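Long-range contacts in poly-beta-1,6-N-acetyl-D-glucosamine export protein (Escherichia coli, PDB 4Y25), which exports the biofilm polysaccharide poly-beta-1,6-N-acetyl-D-glucosamine across the outer membrane, through the C-terminal beta-barrel domain that this chain represents: residues H167-E172 / L191-N196; I207-I212 / S241-Y246. All blocks are in the same frame, centred on the assembly; numbering follows the deposited sequence.

Contact 1. Residues H167-E172 / L191-N196; sequences HEVSLE and LYYEQN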
loop_
_atom_site.group_PDB
_atom_site.type_symbol
_atom_site.label_atom_id
_atom_site.label_comp_id
_atom_site.label_asym_id
_atom_site.label_seq_id
_atom_site.Cartn_x
_atom_site.Cartn_y
_atom_site.Cartn_z
ATOM N N HIS A 167 -13.375 9.784 5.535
ATOM C CA HIS A 167 -12.732 9.302 6.748
ATOM C C HIS A 167 -12.650 7.781 6.706
ATOM O O HIS A 167 -13.662 7.093 6.819
ATOM C CB HIS A 167 -13.488 9.764 7.998
ATOM C CG HIS A 167 -14.043 11.150 7.894
ATOM N ND1 HIS A 167 -15.248 11.425 7.284
ATOM C CD2 HIS A 167 -13.561 12.342 8.322
ATOM C CE1 HIS A 167 -15.484 12.723 7.341
ATOM N NE2 HIS A 167 -14.474 13.303 7.966
ATOM N N GLU A 168 -11.442 7.263 6.523
ATOM C CA GLU A 168 -11.230 5.823 6.484
ATOM C C GLU A 168 -10.647 5.330 7.802
ATOM O O GLU A 168 -9.869 6.033 8.444
ATOM C CB GLU A 168 -10.306 5.444 5.326
ATOM C CG GLU A 168 -10.849 5.801 3.956
ATOM C CD GLU A 168 -9.874 5.471 2.843
ATOM O OE1 GLU A 168 -9.733 4.276 2.508
ATOM O OE2 GLU A 168 -9.253 6.404 2.298
ATOM N N VAL A 169 -11.043 4.129 8.213
ATOM C CA VAL A 169 -10.479 3.491 9.399
ATOM C C VAL A 169 -10.231 2.013 9.114
ATOM O O VAL A 169 -11.067 1.344 8.504
ATOM C CB VAL A 169 -11.405 3.617 10.633
ATOM C CG1 VAL A 169 -10.759 2.975 11.852
ATOM C CG2 VAL A 169 -11.739 5.070 10.921
ATOM N N SER A 170 -9.083 1.505 9.547
ATOM C CA SER A 170 -8.770 0.094 9.369
ATOM C C SER A 170 -8.239 -0.512 10.660
ATOM O O SER A 170 -7.626 0.174 11.476
ATOM C CB SER A 170 -7.754 -0.100 8.242
ATOM O OG SER A 170 -6.525 0.529 8.552
ATOM N N LEU A 171 -8.488 -1.803 10.843
ATOM C CA LEU A 171 -7.974 -2.525 11.996
ATOM C C LEU A 171 -7.517 -3.913 11.573
ATOM O O LEU A 171 -8.324 -4.747 11.170
ATOM C CB LEU A 171 -9.031 -2.621 13.096
ATOM C CG LEU A 171 -8.666 -3.496 14.297
ATOM C CD1 LEU A 171 -7.362 -3.032 14.933
ATOM C CD2 LEU A 171 -9.792 -3.498 15.317
ATOM N N GLU A 172 -6.214 -4.149 11.659
ATOM C CA GLU A 172 -5.645 -5.417 11.226
ATOM C C GLU A 172 -5.083 -6.216 12.393
ATOM O O GLU A 172 -4.810 -5.673 13.465
ATOM C CB GLU A 172 -4.551 -5.182 10.181
ATOM C CG GLU A 172 -5.062 -4.634 8.861
ATOM C CD GLU A 172 -4.025 -4.712 7.756
ATOM O OE1 GLU A 172 -3.076 -5.514 7.883
ATOM O OE2 GLU A 172 -4.162 -3.970 6.759
ATOM N N LEU A 191 -10.356 -5.500 9.278
ATOM C CA LEU A 191 -11.581 -4.712 9.323
ATOM C C LEU A 191 -11.347 -3.368 8.644
ATOM O O LEU A 191 -10.242 -2.827 8.689
ATOM C CB LEU A 191 -12.053 -4.506 10.762
ATOM C CG LEU A 191 -12.319 -5.762 11.592
ATOM C CD1 LEU A 191 -12.875 -5.389 12.954
ATOM C CD2 LEU A 191 -13.267 -6.689 10.861
ATOM N N TYR A 192 -12.384 -2.829 8.014
ATOM C CA TYR A 192 -12.250 -1.573 7.288
ATOM C C TYR A 192 -13.544 -0.770 7.307
ATOM O O TYR A 192 -14.635 -1.323 7.177
ATOM C CB TYR A 192 -11.814 -1.841 5.847
ATOM C CG TYR A 192 -11.730 -0.605 4.979
ATOM C CD1 TYR A 192 -10.710 0.326 5.153
ATOM C CD2 TYR A 192 -12.664 -0.374 3.977
ATOM C CE1 TYR A 192 -10.630 1.456 4.357
ATOM C CE2 TYR A 192 -12.591 0.751 3.176
ATOM C CZ TYR A 192 -11.574 1.662 3.370
ATOM O OH TYR A 192 -11.506 2.780 2.571
ATOM N N TYR A 193 -13.404 0.542 7.473
ATOM C CA TYR A 193 -14.540 1.454 7.507
ATOM C C TYR A 193 -14.249 2.680 6.650
ATOM O O TYR A 193 -13.171 3.266 6.741
ATOM C CB TYR A 193 -14.851 1.860 8.951
ATOM C CG TYR A 193 -16.004 2.829 9.111
ATOM C CD1 TYR A 193 -17.321 2.394 9.031
ATOM C CD2 TYR A 193 -15.776 4.175 9.364
ATOM C CE1 TYR A 193 -18.378 3.276 9.185
ATOM C CE2 TYR A 193 -16.823 5.064 9.519
ATOM C CZ TYR A 193 -18.121 4.612 9.430
ATOM O OH TYR A 193 -19.162 5.499 9.585
ATOM N N GLU A 194 -15.205 3.056 5.807
ATOM C CA GLU A 194 -15.061 4.232 4.955
ATOM C C GLU A 194 -16.359 5.029 4.891
ATOM O O GLU A 194 -17.430 4.473 4.645
ATOM C CB GLU A 194 -14.629 3.830 3.540
ATOM C CG GLU A 194 -14.565 4.998 2.559
ATOM C CD GLU A 194 -14.300 4.557 1.129
ATOM O OE1 GLU A 194 -14.031 3.356 0.911
ATOM O OE2 GLU A 194 -14.366 5.415 0.221
ATOM N N GLN A 195 -16.255 6.335 5.115
ATOM C CA GLN A 195 -17.414 7.216 5.050
ATOM C C GLN A 195 -17.111 8.450 4.206
ATOM O O GLN A 195 -16.058 9.069 4.349
ATOM C CB GLN A 195 -17.858 7.621 6.459
ATOM C CG GLN A 195 -18.753 8.851 6.518
ATOM C CD GLN A 195 -18.060 10.043 7.149
ATOM O OE1 GLN A 195 -17.023 9.899 7.797
ATOM N NE2 GLN A 195 -18.628 11.229 6.961
ATOM N N ASN A 196 -18.035 8.794 3.315
ATOM C CA ASN A 196 -17.887 9.973 2.468
ATOM C C ASN A 196 -19.057 10.934 2.642
ATOM O O ASN A 196 -19.927 10.711 3.484
ATOM C CB ASN A 196 -17.755 9.562 1.003
ATOM C CG ASN A 196 -16.460 8.833 0.720
ATOM O OD1 ASN A 196 -15.414 9.454 0.533
ATOM N ND2 ASN A 196 -16.522 7.506 0.681
#
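Three antiparallel hydrogen-bonded pairs join 167-172 to 191-196: His167 with Gln195, Val169 with Tyr193 and Leu171 with Leu191. Each pair gives two backbone bonds. In the middle pair Val169 N reaches Tyr193 O at 2.7 Å. Ser170 CA lies 3.3 Å from Leu191 O, a CA-H...O contact. The segments belong to the hairpin of strands 165-179 and 183-195, two neighbouring staves of the 16-stranded outer-membrane barrel. Their apolar contacts lie on the outer side of the wall. There Val169 CB packs on Tyr193 CB at 4.2 Å, and Leu171 CB on Leu191 CB at 4.3 Å. On the same side, His167 ND1 is placed as a donor to Gln195 OE1, but the approach is bent and modelled very short, so the detail is doubtful. Ring and amide lie side by side, their planes 5° apart. On the inner face, the Tyr192 hydroxyl is placed as a donor to Glu168 OE1, a pair also modelled too close to rely on. Tyr192 CG is anti to its backbone N (chi1 176°), and the ring slants over toward Glu168. The carboxylate stands 88° from the ring plane and meets the ring edge. Glu168 also lies alongside Glu194, CG to CG 4.1 Å. Arg166 forms a salt bridge with Glu194 OE2, which probably eases the nearness of the two carboxylates; Arg122 makes only a weak, long ion pair with Glu168.

Contact 2. Residues I207-I212 / S241-Y246; sequences IKTFDI and SWQKHY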
loop_
_atom_site.group_PDB
_atom_site.type_symbol
_atom_site.label_atom_id
_atom_site.label_comp_id
_atom_site.label_asym_id
_atom_site.label_seq_id
_atom_site.Cartn_x
_atom_site.Cartn_y
_atom_site.Cartn_z
ATOM N N ILE A 207 -20.987 5.990 0.486
ATOM C CA ILE A 207 -21.321 6.834 1.629
ATOM C C ILE A 207 -20.878 6.224 2.955
ATOM O O ILE A 207 -20.309 6.913 3.803
ATOM C CB ILE A 207 -22.832 7.105 1.686
ATOM C CG1 ILE A 207 -23.253 7.967 0.498
ATOM C CG2 ILE A 207 -23.204 7.798 2.985
ATOM C CD1 ILE A 207 -24.672 7.711 0.041
ATOM N N LYS A 208 -21.143 4.936 3.135
ATOM C CA LYS A 208 -20.758 4.249 4.363
ATOM C C LYS A 208 -20.558 2.757 4.113
ATOM O O LYS A 208 -21.519 2.011 3.931
ATOM C CB LYS A 208 -21.808 4.475 5.455
ATOM C CG LYS A 208 -21.369 4.034 6.840
ATOM C CD LYS A 208 -22.286 4.593 7.918
ATOM C CE LYS A 208 -22.217 6.112 7.969
ATOM N NZ LYS A 208 -23.058 6.677 9.059
ATOM N N THR A 209 -19.297 2.336 4.100
ATOM C CA THR A 209 -18.946 0.950 3.824
ATOM C C THR A 209 -18.238 0.322 5.021
ATOM O O THR A 209 -17.446 0.978 5.699
ATOM C CB THR A 209 -18.044 0.841 2.580
ATOM O OG1 THR A 209 -18.614 1.601 1.508
ATOM C CG2 THR A 209 -17.892 -0.610 2.140
ATOM N N PHE A 210 -18.533 -0.945 5.284
ATOM C CA PHE A 210 -17.872 -1.671 6.360
ATOM C C PHE A 210 -17.630 -3.119 5.951
ATOM O O PHE A 210 -18.544 -3.804 5.489
ATOM C CB PHE A 210 -18.702 -1.604 7.642
ATOM C CG PHE A 210 -18.087 -2.332 8.800
ATOM C CD1 PHE A 210 -16.977 -1.817 9.446
ATOM C CD2 PHE A 210 -18.623 -3.526 9.248
ATOM C CE1 PHE A 210 -16.408 -2.484 10.513
ATOM C CE2 PHE A 210 -18.060 -4.197 10.315
ATOM C CZ PHE A 210 -16.952 -3.675 10.949
ATOM N N ASP A 211 -16.390 -3.574 6.108
ATOM C CA ASP A 211 -16.014 -4.921 5.695
ATOM C C ASP A 211 -15.384 -5.718 6.831
ATOM O O ASP A 211 -14.600 -5.191 7.618
ATOM C CB ASP A 211 -15.040 -4.875 4.513
ATOM C CG ASP A 211 -15.522 -3.985 3.385
ATOM O OD1 ASP A 211 -16.748 -3.845 3.209
ATOM O OD2 ASP A 211 -14.667 -3.426 2.666
ATOM N N ILE A 212 -15.735 -6.995 6.903
ATOM C CA ILE A 212 -15.056 -7.929 7.787
ATOM C C ILE A 212 -14.497 -9.065 6.943
ATOM O O ILE A 212 -15.253 -9.872 6.407
ATOM C CB ILE A 212 -15.995 -8.497 8.864
ATOM C CG1 ILE A 212 -16.594 -7.368 9.703
ATOM C CG2 ILE A 212 -15.250 -9.483 9.746
ATOM C CD1 ILE A 212 -17.573 -7.842 10.761
ATOM N N SER A 241 -19.012 -7.746 2.955
ATOM C CA SER A 241 -18.953 -6.299 2.787
ATOM C C SER A 241 -20.332 -5.670 2.886
ATOM O O SER A 241 -21.252 -6.055 2.164
ATOM C CB SER A 241 -18.329 -5.935 1.441
ATOM O OG SER A 241 -18.362 -4.534 1.233
ATOM N N TRP A 242 -20.469 -4.691 3.772
ATOM C CA TRP A 242 -21.727 -3.972 3.907
ATOM C C TRP A 242 -21.624 -2.557 3.352
ATOM O O TRP A 242 -20.633 -1.859 3.569
ATOM C CB TRP A 242 -22.172 -3.925 5.370
ATOM C CG TRP A 242 -23.414 -3.110 5.586
ATOM C CD1 TRP A 242 -24.706 -3.540 5.485
ATOM C CD2 TRP A 242 -23.482 -1.723 5.941
ATOM N NE1 TRP A 242 -25.572 -2.508 5.755
ATOM C CE2 TRP A 242 -24.846 -1.382 6.037
ATOM C CE3 TRP A 242 -22.521 -0.738 6.187
ATOM C CZ2 TRP A 242 -25.272 -0.099 6.371
ATOM C CZ3 TRP A 242 -22.947 0.537 6.516
ATOM C CH2 TRP A 242 -24.309 0.843 6.608
ATOM N N GLN A 243 -22.660 -2.148 2.628
ATOM C CA GLN A 243 -22.759 -0.795 2.100
ATOM C C GLN A 243 -24.194 -0.296 2.256
ATOM O O GLN A 243 -25.138 -0.942 1.800
ATOM C CB GLN A 243 -22.325 -0.753 0.633
ATOM C CG GLN A 243 -22.311 0.641 0.023
ATOM C CD GLN A 243 -21.990 0.623 -1.461
ATOM O OE1 GLN A 243 -21.683 -0.427 -2.029
ATOM N NE2 GLN A 243 -22.063 1.787 -2.097
ATOM N N LYS A 244 -24.348 0.851 2.911
ATOM C CA LYS A 244 -25.662 1.423 3.178
ATOM C C LYS A 244 -26.371 1.738 1.863
ATOM O O LYS A 244 -25.729 2.161 0.900
ATOM C CB LYS A 244 -25.515 2.663 4.070
ATOM C CG LYS A 244 -26.701 3.606 4.158
ATOM C CD LYS A 244 -26.514 4.511 5.380
ATOM C CE LYS A 244 -27.137 5.888 5.215
ATOM N NZ LYS A 244 -28.041 5.970 4.047
ATOM N N HIS A 245 -27.684 1.493 1.841
ATOM C CA HIS A 245 -28.528 1.553 0.641
ATOM C C HIS A 245 -28.281 0.381 -0.304
ATOM O O HIS A 245 -28.820 0.355 -1.412
ATOM C CB HIS A 245 -28.336 2.868 -0.126
ATOM C CG HIS A 245 -28.864 4.071 0.592
ATOM N ND1 HIS A 245 -29.861 3.994 1.536
ATOM C CD2 HIS A 245 -28.532 5.380 0.494
ATOM C CE1 HIS A 245 -30.125 5.208 1.993
ATOM N NE2 HIS A 245 -29.332 6.064 1.378
ATOM N N TYR A 246 -27.478 -0.590 0.125
ATOM C CA TYR A 246 -27.172 -1.734 -0.731
ATOM C C TYR A 246 -27.047 -3.051 0.031
ATOM O O TYR A 246 -27.005 -4.121 -0.574
ATOM C CB TYR A 246 -25.890 -1.472 -1.521
ATOM C CG TYR A 246 -26.042 -0.385 -2.559
ATOM C CD1 TYR A 246 -26.609 -0.658 -3.795
ATOM C CD2 TYR A 246 -25.625 0.916 -2.300
ATOM C CE1 TYR A 246 -26.754 0.331 -4.749
ATOM C CE2 TYR A 246 -25.767 1.913 -3.248
ATOM C CZ TYR A 246 -26.332 1.615 -4.472
ATOM O OH TYR A 246 -26.475 2.603 -5.422
#
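Strands 208-212 and 241-243 run antiparallel at 167°, their axes 4.7 Å apart at the closest approach. They belong to the hairpin 208-225/228-243 in the wall of the beta barrel. Phe210 and Trp242 form a hydrogen-bonded pair: Phe210 N reaches Trp242 O at 2.9 Å, and Trp242 N reaches Phe210 O. Just past the end of strand 228-243, Lys244 N adds a bond to Lys208 O at 3.2 Å. Lys244 and His245 are the corner of a type II turn, closed by Tyr246 N to Gln243 O. Phe210 and Trp242 project from the outer face of the wall. The indole of Trp242 extends toward Lys208, at the start of strand 208-225. Its six-membered ring carries the contact: Phe210 CB lies 4.2 Å from Trp242 CE3, and Lys208 CG comes to CZ3 in the ring plane, at the edge. Lys208 crosses the indole obliquely. Thr209, Asp211, Ser241 and Gln243 point into the barrel. The amide of Gln243 finds its main partner in Asp280, while Thr209 OG1 packs against the Gln243 chain at CG. Asp211 OD2 forms a salt bridge with Arg277, which helps fix the carboxylate. The other oxygen serves the serine. With chi1 at 176°, Ser241 OG swings to the side opposite its own N and donates to Asp211 OD1 at 2.6 Å, coming from above the carboxylate plane, 42° out of it.

Overall arrangement
Following the chain from the N terminus, contact 1 comes first. It brings strand 183-195 back against strand 165-179 and closes a hairpin with 18 residues between its segments. A loop then leads to strand 208-225. Contact 2 closes the next hairpin, with strand 228-243 returning across 28 residues. The two follow in series; they neither nest nor cross. The second strand of the first hairpin, 183-195, and the first of the next, 208-225, are neighbours in the sheet, so four consecutive strands are joined side by side. A probable hydrogen bond from Thr209 N to Glu194 O (2.9 Å) helps join the two hairpins. The contact centres are about 11 Å apart, in one region of the barrel wall.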